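PDB 1FCQ: hyaluronoglucosaminidase from Apis mellifera, which hydrolyses hyaluronan, a glycosaminoglycan of connective tissue, as a family 56 glycosidase, and is a major allergen of bee venom. Local coordinates for residues L132-W144 with R148-Y160. Residues are numbered along the deposited sequence; the frame is centred on the assembly and turned at random.
Sequences LSVEVVRREHPFW and RVEQEAKRRFEKY
Val137 is the knob at the middle of this helix pair, set into a hole made by Val149, Glu152, Ala153 and Arg156. Its two methyls divide the work: CG1, anti to the backbone N (chi1 177°), lies against the turn of backbone at Val149, while CG2 reaches the backbone N of Ala153 at 3.7 Å and lies over one face of the Arg156 guanidinium, near NH1. A turn earlier, Val134 CG2 meets Ala153 CB at 3.7 Å; the small alanine lets the backbones close to 5.1 Å between the CA atoms of Val134 and Ala153. Val149 CG1 packs alongside, touching Val134 CG1 and lying over the face of the Arg138 guanidinium, whose NH2 forms a salt bridge with Asp146 and a long one with Glu150.

Beyond the helix end, Trp144 is sandwiched. Arg148 lies flat on one face in a cation-pi stack, its CZ 4.2 Å from the centroid of the six-membered ring; the His141 ring covers the other face. Glu152 CG comes to the indole edge, 3.6 Å from Trp144 CZ3.

The polar edge gathers on Arg156, whose chain runs extended from CG to NE and delivers both terminal nitrogens to the end of helix 127-140. NH1 makes a salt bridge to Glu140 OE1 at 2.8 Å, syn but tilted from the carboxylate plane. NH2 reaches NE2 of His141 at 3.0 Å, in the imidazole plane; both bonds are bent. Glu152 pairs with the same guanidinium in a salt-bridge network that includes Arg155, its bond to Arg155 weak.

The whole is a helical hairpin: a type I turn from His141 to Trp144 begins the reversal, and the helices cross at 121°, projecting from the periphery of the (beta/alpha) TIM barrel.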
ATOM      1  N   LEU A 132      11.247  13.542 -16.605  1.00 14.06           N
ATOM      2  CA  LEU A 132      11.291  12.739 -17.805  1.00 17.06           C
ATOM      3  C   LEU A 132      10.057  12.986 -18.666  1.00 16.03           C
ATOM      4  O   LEU A 132      10.191  13.033 -19.881  1.00 15.71           O
ATOM      5  CB  LEU A 132      11.432  11.249 -17.492  1.00 14.65           C
ATOM      6  CG  LEU A 132      11.468  10.319 -18.698  1.00 16.28           C
ATOM      7  CD1 LEU A 132      12.607  10.657 -19.655  1.00 19.13           C
ATOM      8  CD2 LEU A 132      11.564   8.868 -18.244  1.00 21.97           C
ATOM      9  N   SER A 133       8.907  13.178 -18.013  1.00 14.42           N
ATOM     10  CA  SER A 133       7.691  13.446 -18.781  1.00 12.82           C
ATOM     11  C   SER A 133       7.872  14.704 -19.637  1.00 16.21           C
ATOM     12  O   SER A 133       7.499  14.702 -20.804  1.00 18.21           O
ATOM     13  CB  SER A 133       6.496  13.641 -17.852  1.00 17.87           C
ATOM     14  OG  SER A 133       6.231  12.442 -17.128  1.00 16.27           O
ATOM     15  N   VAL A 134       8.355  15.772 -19.016  1.00 14.93           N
ATOM     16  CA  VAL A 134       8.586  17.031 -19.724  1.00 14.48           C
ATOM     17  C   VAL A 134       9.681  16.888 -20.772  1.00 17.75           C
ATOM     18  O   VAL A 134       9.515  17.346 -21.914  1.00 15.78           O
ATOM     19  CB  VAL A 134       8.924  18.150 -18.731  1.00 13.71           C
ATOM     20  CG1 VAL A 134       9.320  19.417 -19.495  1.00 18.31           C
ATOM     21  CG2 VAL A 134       7.747  18.435 -17.814  1.00 16.20           C
ATOM     22  N   GLU A 135      10.782  16.212 -20.442  1.00 17.31           N
ATOM     23  CA  GLU A 135      11.863  16.019 -21.400  1.00 22.60           C
ATOM     24  C   GLU A 135      11.399  15.353 -22.677  1.00 18.48           C
ATOM     25  O   GLU A 135      11.767  15.740 -23.786  1.00 18.58           O
ATOM     26  CB  GLU A 135      12.991  15.231 -20.742  1.00 16.65           C
ATOM     27  CG  GLU A 135      14.126  14.743 -21.610  1.00 28.51           C
ATOM     28  CD  GLU A 135      14.991  13.718 -20.887  1.00 32.16           C
ATOM     29  OE1 GLU A 135      14.845  13.519 -19.658  1.00 28.00           O
ATOM     30  OE2 GLU A 135      15.819  13.097 -21.589  1.00 33.25           O
ATOM     31  N   VAL A 136      10.573  14.310 -22.575  1.00 16.90           N
ATOM     32  CA  VAL A 136      10.054  13.585 -23.718  1.00 17.39           C
ATOM     33  C   VAL A 136       9.195  14.495 -24.597  1.00 17.81           C
ATOM     34  O   VAL A 136       9.354  14.436 -25.821  1.00 19.66           O
ATOM     35  CB  VAL A 136       9.237  12.375 -23.201  1.00 20.70           C
ATOM     36  CG1 VAL A 136       8.406  11.735 -24.302  1.00 24.67           C
ATOM     37  CG2 VAL A 136      10.218  11.365 -22.608  1.00 22.28           C
ATOM     38  N   VAL A 137       8.351  15.322 -23.986  1.00 16.46           N
ATOM     39  CA  VAL A 137       7.507  16.235 -24.759  1.00 13.30           C
ATOM     40  C   VAL A 137       8.397  17.252 -25.476  1.00 15.89           C
ATOM     41  O   VAL A 137       8.180  17.527 -26.660  1.00 16.96           O
ATOM     42  CB  VAL A 137       6.454  16.976 -23.929  1.00 16.83           C
ATOM     43  CG1 VAL A 137       5.655  17.971 -24.788  1.00 15.19           C
ATOM     44  CG2 VAL A 137       5.454  15.993 -23.324  1.00 18.54           C
ATOM     45  N   ARG A 138       9.345  17.810 -24.735  1.00 16.94           N
ATOM     46  CA  ARG A 138      10.258  18.782 -25.344  1.00 13.59           C
ATOM     47  C   ARG A 138      11.012  18.182 -26.513  1.00 18.85           C
ATOM     48  O   ARG A 138      11.193  18.855 -27.542  1.00 19.89           O
ATOM     49  CB  ARG A 138      11.273  19.277 -24.305  1.00 13.55           C
ATOM     50  CG  ARG A 138      10.697  20.288 -23.339  1.00 16.83           C
ATOM     51  CD  ARG A 138      11.817  21.017 -22.591  1.00 16.73           C
ATOM     52  NE  ARG A 138      11.256  21.653 -21.410  1.00 20.52           N
ATOM     53  CZ  ARG A 138      10.482  22.718 -21.305  1.00 27.03           C
ATOM     54  NH1 ARG A 138      10.112  23.429 -22.366  1.00 22.61           N
ATOM     55  NH2 ARG A 138      10.078  23.102 -20.100  1.00 25.16           N
ATOM     56  N   ARG A 139      11.506  16.953 -26.391  1.00 17.44           N
ATOM     57  CA  ARG A 139      12.261  16.333 -27.480  1.00 17.85           C
ATOM     58  C   ARG A 139      11.403  16.127 -28.716  1.00 19.91           C
ATOM     59  O   ARG A 139      11.844  16.402 -29.843  1.00 21.03           O
ATOM     60  CB  ARG A 139      12.847  15.004 -26.978  1.00 18.67           C
ATOM     61  CG  ARG A 139      13.570  14.203 -28.046  1.00 25.81           C
ATOM     62  CD  ARG A 139      14.166  12.927 -27.467  1.00 29.66           C
ATOM     63  NE  ARG A 139      14.671  12.043 -28.508  1.00 44.47           N
ATOM     64  CZ  ARG A 139      15.412  10.958 -28.322  1.00 47.11           C
ATOM     65  NH1 ARG A 139      15.774  10.575 -27.105  1.00 44.10           N
ATOM     66  NH2 ARG A 139      15.800  10.239 -29.371  1.00 54.17           N
ATOM     67  N   GLU A 140      10.160  15.708 -28.502  1.00 20.09           N
ATOM     68  CA  GLU A 140       9.242  15.440 -29.595  1.00 19.10           C
ATOM     69  C   GLU A 140       8.701  16.696 -30.233  1.00 24.85           C
ATOM     70  O   GLU A 140       8.442  16.743 -31.439  1.00 26.04           O
ATOM     71  CB  GLU A 140       8.096  14.547 -29.092  1.00 25.54           C
ATOM     72  CG  GLU A 140       8.627  13.168 -28.721  1.00 30.20           C
ATOM     73  CD  GLU A 140       7.573  12.209 -28.223  1.00 38.67           C
ATOM     74  OE1 GLU A 140       6.417  12.627 -28.006  1.00 40.16           O
ATOM     75  OE2 GLU A 140       7.931  11.025 -28.044  1.00 42.38           O
ATOM     76  N   HIS A 141       8.518  17.751 -29.439  1.00 22.38           N
ATOM     77  CA  HIS A 141       7.952  19.008 -29.920  1.00 22.86           C
ATOM     78  C   HIS A 141       8.802  20.182 -29.460  1.00 17.03           C
ATOM     79  O   HIS A 141       8.433  21.002 -28.611  1.00 16.85           O
ATOM     80  CB  HIS A 141       6.533  19.177 -29.372  1.00 22.34           C
ATOM     81  CG  HIS A 141       5.575  18.046 -29.556  1.00 27.07           C
ATOM     82  ND1 HIS A 141       5.003  17.739 -30.774  1.00 32.12           N
ATOM     83  CD2 HIS A 141       5.089  17.138 -28.676  1.00 32.40           C
ATOM     84  CE1 HIS A 141       4.202  16.698 -30.632  1.00 27.78           C
ATOM     85  NE2 HIS A 141       4.234  16.310 -29.371  1.00 32.87           N
ATOM     86  N   PRO A 142       9.973  20.373 -30.070  1.00 19.93           N
ATOM     87  CA  PRO A 142      10.879  21.421 -29.664  1.00 17.66           C
ATOM     88  C   PRO A 142      10.414  22.848 -29.812  1.00 16.91           C
ATOM     89  O   PRO A 142      11.004  23.775 -29.252  1.00 19.86           O
ATOM     90  CB  PRO A 142      12.154  21.204 -30.482  1.00 17.95           C
ATOM     91  CG  PRO A 142      11.978  19.959 -31.247  1.00 24.78           C
ATOM     92  CD  PRO A 142      10.561  19.505 -31.114  1.00 21.22           C
ATOM     93  N   PHE A 143       9.382  23.092 -30.628  1.00 18.84           N
ATOM     94  CA  PHE A 143       8.903  24.436 -30.896  1.00 21.00           C
ATOM     95  C   PHE A 143       7.542  24.717 -30.285  1.00 19.95           C
ATOM     96  O   PHE A 143       6.965  25.781 -30.531  1.00 20.71           O
ATOM     97  CB  PHE A 143       8.973  24.729 -32.413  1.00 18.29           C
ATOM     98  CG  PHE A 143      10.428  24.630 -32.831  1.00 16.09           C
ATOM     99  CD1 PHE A 143      10.914  23.441 -33.352  1.00 19.96           C
ATOM    100  CD2 PHE A 143      11.303  25.672 -32.602  1.00 21.15           C
ATOM    101  CE1 PHE A 143      12.252  23.322 -33.690  1.00 19.61           C
ATOM    102  CE2 PHE A 143      12.639  25.563 -32.947  1.00 26.73           C
ATOM    103  CZ  PHE A 143      13.108  24.377 -33.489  1.00 20.58           C
ATOM    104  N   TRP A 144       7.088  23.836 -29.386  1.00 20.27           N
ATOM    105  CA  TRP A 144       5.858  24.119 -28.649  1.00 20.36           C
ATOM    106  C   TRP A 144       6.188  25.095 -27.523  1.00 20.22           C
ATOM    107  O   TRP A 144       7.253  24.987 -26.894  1.00 17.82           O
ATOM    108  CB  TRP A 144       5.303  22.861 -27.986  1.00 18.71           C
ATOM    109  CG  TRP A 144       4.431  22.030 -28.874  1.00 21.44           C
ATOM    110  CD1 TRP A 144       4.225  22.156 -30.213  1.00 22.25           C
ATOM    111  CD2 TRP A 144       3.661  20.888 -28.458  1.00 23.24           C
ATOM    112  NE1 TRP A 144       3.374  21.182 -30.660  1.00 23.81           N
ATOM    113  CE2 TRP A 144       3.002  20.397 -29.601  1.00 27.61           C
ATOM    114  CE3 TRP A 144       3.459  20.244 -27.233  1.00 24.47           C
ATOM    115  CZ2 TRP A 144       2.163  19.290 -29.563  1.00 23.79           C
ATOM    116  CZ3 TRP A 144       2.617  19.149 -27.197  1.00 30.91           C
ATOM    117  CH2 TRP A 144       1.981  18.677 -28.352  1.00 30.66           C
ATOM    118  N   ARG A 148       2.320  24.745 -23.209  1.00 22.57           N
ATOM    119  CA  ARG A 148       1.843  23.593 -23.954  1.00 21.24           C
ATOM    120  C   ARG A 148       2.650  22.348 -23.577  1.00 19.29           C
ATOM    121  O   ARG A 148       2.089  21.272 -23.368  1.00 20.20           O
ATOM    122  CB  ARG A 148       1.865  23.872 -25.453  1.00 24.83           C
ATOM    123  CG  ARG A 148       1.221  22.796 -26.311  1.00 32.51           C
ATOM    124  CD  ARG A 148       0.728  23.357 -27.626  1.00 43.94           C
ATOM    125  NE  ARG A 148      -0.122  22.522 -28.434  1.00 51.31           N
ATOM    126  CZ  ARG A 148      -0.956  21.543 -28.159  1.00 54.22           C
ATOM    127  NH1 ARG A 148      -1.144  21.093 -26.925  1.00 51.49           N
ATOM    128  NH2 ARG A 148      -1.641  20.946 -29.134  1.00 58.88           N
ATOM    129  N   VAL A 149       3.971  22.518 -23.483  1.00 20.43           N
ATOM    130  CA  VAL A 149       4.834  21.394 -23.101  1.00 16.01           C
ATOM    131  C   VAL A 149       4.449  20.875 -21.723  1.00 17.53           C
ATOM    132  O   VAL A 149       4.290  19.662 -21.562  1.00 17.82           O
ATOM    133  CB  VAL A 149       6.313  21.825 -23.100  1.00 15.76           C
ATOM    134  CG1 VAL A 149       7.184  20.761 -22.428  1.00 18.37           C
ATOM    135  CG2 VAL A 149       6.823  22.100 -24.505  1.00 17.16           C
ATOM    136  N   GLU A 150       4.370  21.758 -20.732  1.00 18.24           N
ATOM    137  CA  GLU A 150       4.037  21.346 -19.371  1.00 17.81           C
ATOM    138  C   GLU A 150       2.681  20.656 -19.302  1.00 22.16           C
ATOM    139  O   GLU A 150       2.510  19.610 -18.658  1.00 21.55           O
ATOM    140  CB  GLU A 150       4.051  22.576 -18.455  1.00 21.18           C
ATOM    141  CG  GLU A 150       5.480  23.096 -18.251  1.00 28.41           C
ATOM    142  CD  GLU A 150       6.279  22.139 -17.382  1.00 30.30           C
ATOM    143  OE1 GLU A 150       5.673  21.254 -16.734  1.00 30.20           O
ATOM    144  OE2 GLU A 150       7.516  22.268 -17.337  1.00 36.37           O
ATOM    145  N   GLN A 151       1.698  21.263 -19.956  1.00 21.32           N
ATOM    146  CA  GLN A 151       0.328  20.728 -19.996  1.00 22.57           C
ATOM    147  C   GLN A 151       0.272  19.340 -20.605  1.00 20.88           C
ATOM    148  O   GLN A 151      -0.393  18.405 -20.118  1.00 18.13           O
ATOM    149  CB  GLN A 151      -0.458  21.759 -20.788  1.00 26.60           C
ATOM    150  CG  GLN A 151      -1.732  21.454 -21.520  1.00 40.77           C
ATOM    151  CD  GLN A 151      -2.193  22.683 -22.300  1.00 47.14           C
ATOM    152  OE1 GLN A 151      -2.300  22.678 -23.524  1.00 43.29           O
ATOM    153  NE2 GLN A 151      -2.460  23.765 -21.576  1.00 53.43           N
ATOM    154  N   GLU A 152       0.985  19.149 -21.714  1.00 16.56           N
ATOM    155  CA  GLU A 152       1.062  17.873 -22.406  1.00 15.65           C
ATOM    156  C   GLU A 152       1.756  16.817 -21.548  1.00 16.65           C
ATOM    157  O   GLU A 152       1.295  15.680 -21.458  1.00 17.26           O
ATOM    158  CB  GLU A 152       1.766  18.059 -23.751  1.00 17.69           C
ATOM    159  CG  GLU A 152       1.846  16.791 -24.587  1.00 21.21           C
ATOM    160  CD  GLU A 152       0.520  16.340 -25.168  1.00 23.63           C
ATOM    161  OE1 GLU A 152      -0.496  16.997 -24.892  1.00 24.80           O
ATOM    162  OE2 GLU A 152       0.494  15.331 -25.895  1.00 31.47           O
ATOM    163  N   ALA A 153       2.860  17.169 -20.904  1.00 15.51           N
ATOM    164  CA  ALA A 153       3.586  16.250 -20.046  1.00 15.94           C
ATOM    165  C   ALA A 153       2.679  15.696 -18.943  1.00 18.95           C
ATOM    166  O   ALA A 153       2.627  14.484 -18.727  1.00 18.57           O
ATOM    167  CB  ALA A 153       4.774  16.965 -19.407  1.00 15.58           C
ATOM    168  N   LYS A 154       1.994  16.596 -18.252  1.00 18.40           N
ATOM    169  CA  LYS A 154       1.079  16.199 -17.191  1.00 14.16           C
ATOM    170  C   LYS A 154      -0.049  15.348 -17.748  1.00 16.17           C
ATOM    171  O   LYS A 154      -0.397  14.323 -17.172  1.00 15.38           O
ATOM    172  CB  LYS A 154       0.490  17.441 -16.522  1.00 18.11           C
ATOM    173  CG  LYS A 154      -0.670  17.185 -15.575  1.00 22.06           C
ATOM    174  CD  LYS A 154      -1.244  18.517 -15.096  1.00 25.51           C
ATOM    175  CE  LYS A 154      -2.282  18.307 -14.002  1.00 31.04           C
ATOM    176  NZ  LYS A 154      -3.402  17.442 -14.467  1.00 37.35           N
ATOM    177  N   ARG A 155      -0.655  15.808 -18.856  1.00 16.69           N
ATOM    178  CA  ARG A 155      -1.765  15.061 -19.441  1.00 17.53           C
ATOM    179  C   ARG A 155      -1.390  13.648 -19.851  1.00 16.29           C
ATOM    180  O   ARG A 155      -2.088  12.678 -19.520  1.00 19.24           O
ATOM    181  CB  ARG A 155      -2.319  15.839 -20.653  1.00 20.70           C
ATOM    182  CG  ARG A 155      -3.528  15.147 -21.255  1.00 21.61           C
ATOM    183  CD  ARG A 155      -3.818  15.637 -22.684  1.00 25.18           C
ATOM    184  NE  ARG A 155      -4.129  14.427 -23.439  1.00 41.24           N
ATOM    185  CZ  ARG A 155      -3.420  13.820 -24.366  1.00 31.27           C
ATOM    186  NH1 ARG A 155      -2.274  14.287 -24.830  1.00 25.94           N
ATOM    187  NH2 ARG A 155      -3.922  12.692 -24.854  1.00 36.64           N
ATOM    188  N   ARG A 156      -0.258  13.495 -20.554  1.00 16.55           N
ATOM    189  CA  ARG A 156       0.178  12.187 -21.007  1.00 14.71           C
ATOM    190  C   ARG A 156       0.552  11.295 -19.821  1.00 17.39           C
ATOM    191  O   ARG A 156       0.159  10.129 -19.779  1.00 17.51           O
ATOM    192  CB  ARG A 156       1.378  12.298 -21.951  1.00 17.79           C
ATOM    193  CG  ARG A 156       1.044  12.935 -23.300  1.00 24.81           C
ATOM    194  CD  ARG A 156       2.335  12.964 -24.110  1.00 30.21           C
ATOM    195  NE  ARG A 156       2.250  13.630 -25.388  1.00 40.35           N
ATOM    196  CZ  ARG A 156       3.195  13.827 -26.294  1.00 39.14           C
ATOM    197  NH1 ARG A 156       4.449  13.408 -26.158  1.00 39.69           N
ATOM    198  NH2 ARG A 156       2.878  14.483 -27.407  1.00 27.62           N
ATOM    199  N   PHE A 157       1.266  11.868 -18.850  1.00 14.83           N
ATOM    200  CA  PHE A 157       1.617  11.049 -17.678  1.00 14.87           C
ATOM    201  C   PHE A 157       0.364  10.555 -16.966  1.00 13.42           C
ATOM    202  O   PHE A 157       0.281   9.369 -16.633  1.00 16.08           O
ATOM    203  CB  PHE A 157       2.492  11.844 -16.706  1.00 15.38           C
ATOM    204  CG  PHE A 157       2.773  11.106 -15.422  1.00 15.13           C
ATOM    205  CD1 PHE A 157       3.902  10.303 -15.338  1.00 11.30           C
ATOM    206  CD2 PHE A 157       1.914  11.212 -14.341  1.00 16.84           C
ATOM    207  CE1 PHE A 157       4.167   9.616 -14.160  1.00 13.04           C
ATOM    208  CE2 PHE A 157       2.174  10.509 -13.179  1.00 16.73           C
ATOM    209  CZ  PHE A 157       3.305   9.712 -13.086  1.00 12.79           C
ATOM    210  N   GLU A 158      -0.586  11.454 -16.719  1.00 14.44           N
ATOM    211  CA  GLU A 158      -1.794  11.045 -15.994  1.00 14.66           C
ATOM    212  C   GLU A 158      -2.649  10.091 -16.806  1.00 12.81           C
ATOM    213  O   GLU A 158      -3.246   9.151 -16.254  1.00 15.13           O
ATOM    214  CB  GLU A 158      -2.588  12.282 -15.555  1.00 13.62           C
ATOM    215  CG  GLU A 158      -1.777  13.069 -14.539  1.00 13.21           C
ATOM    216  CD  GLU A 158      -2.495  14.199 -13.850  1.00 18.08           C
ATOM    217  OE1 GLU A 158      -3.562  14.642 -14.333  1.00 23.30           O
ATOM    218  OE2 GLU A 158      -2.029  14.665 -12.809  1.00 19.07           O
ATOM    219  N   LYS A 159      -2.751  10.322 -18.120  1.00 14.84           N
ATOM    220  CA  LYS A 159      -3.527   9.427 -18.966  1.00 17.39           C
ATOM    221  C   LYS A 159      -3.025   7.985 -18.896  1.00 17.02           C
ATOM    222  O   LYS A 159      -3.808   7.065 -18.611  1.00 16.86           O
ATOM    223  CB  LYS A 159      -3.469   9.921 -20.411  1.00 16.04           C
ATOM    224  CG  LYS A 159      -4.114   8.986 -21.426  1.00 22.40           C
ATOM    225  CD  LYS A 159      -4.269   9.785 -22.724  1.00 21.29           C
ATOM    226  CE  LYS A 159      -5.165   9.053 -23.696  1.00 29.59           C
ATOM    227  NZ  LYS A 159      -4.407   8.055 -24.493  1.00 33.83           N
ATOM    228  N   TYR A 160      -1.711   7.806 -19.075  1.00 17.72           N
ATOM    229  CA  TYR A 160      -1.148   6.460 -19.098  1.00 15.00           C
ATOM    230  C   TYR A 160      -0.919   5.904 -17.703  1.00 14.50           C
ATOM    231  O   TYR A 160      -0.996   4.693 -17.519  1.00 14.35           O
ATOM    232  CB  TYR A 160       0.093   6.438 -20.022  1.00 17.58           C
ATOM    233  CG  TYR A 160      -0.399   6.662 -21.449  1.00 18.17           C
ATOM    234  CD1 TYR A 160      -0.365   7.928 -22.020  1.00 20.67           C
ATOM    235  CD2 TYR A 160      -0.956   5.613 -22.164  1.00 22.82           C
ATOM    236  CE1 TYR A 160      -0.852   8.129 -23.300  1.00 25.14           C
ATOM    237  CE2 TYR A 160      -1.457   5.814 -23.441  1.00 23.29           C
ATOM    238  CZ  TYR A 160      -1.392   7.071 -23.998  1.00 28.14           C
ATOM    239  OH  TYR A 160      -1.884   7.278 -25.268  1.00 29.50           O
TER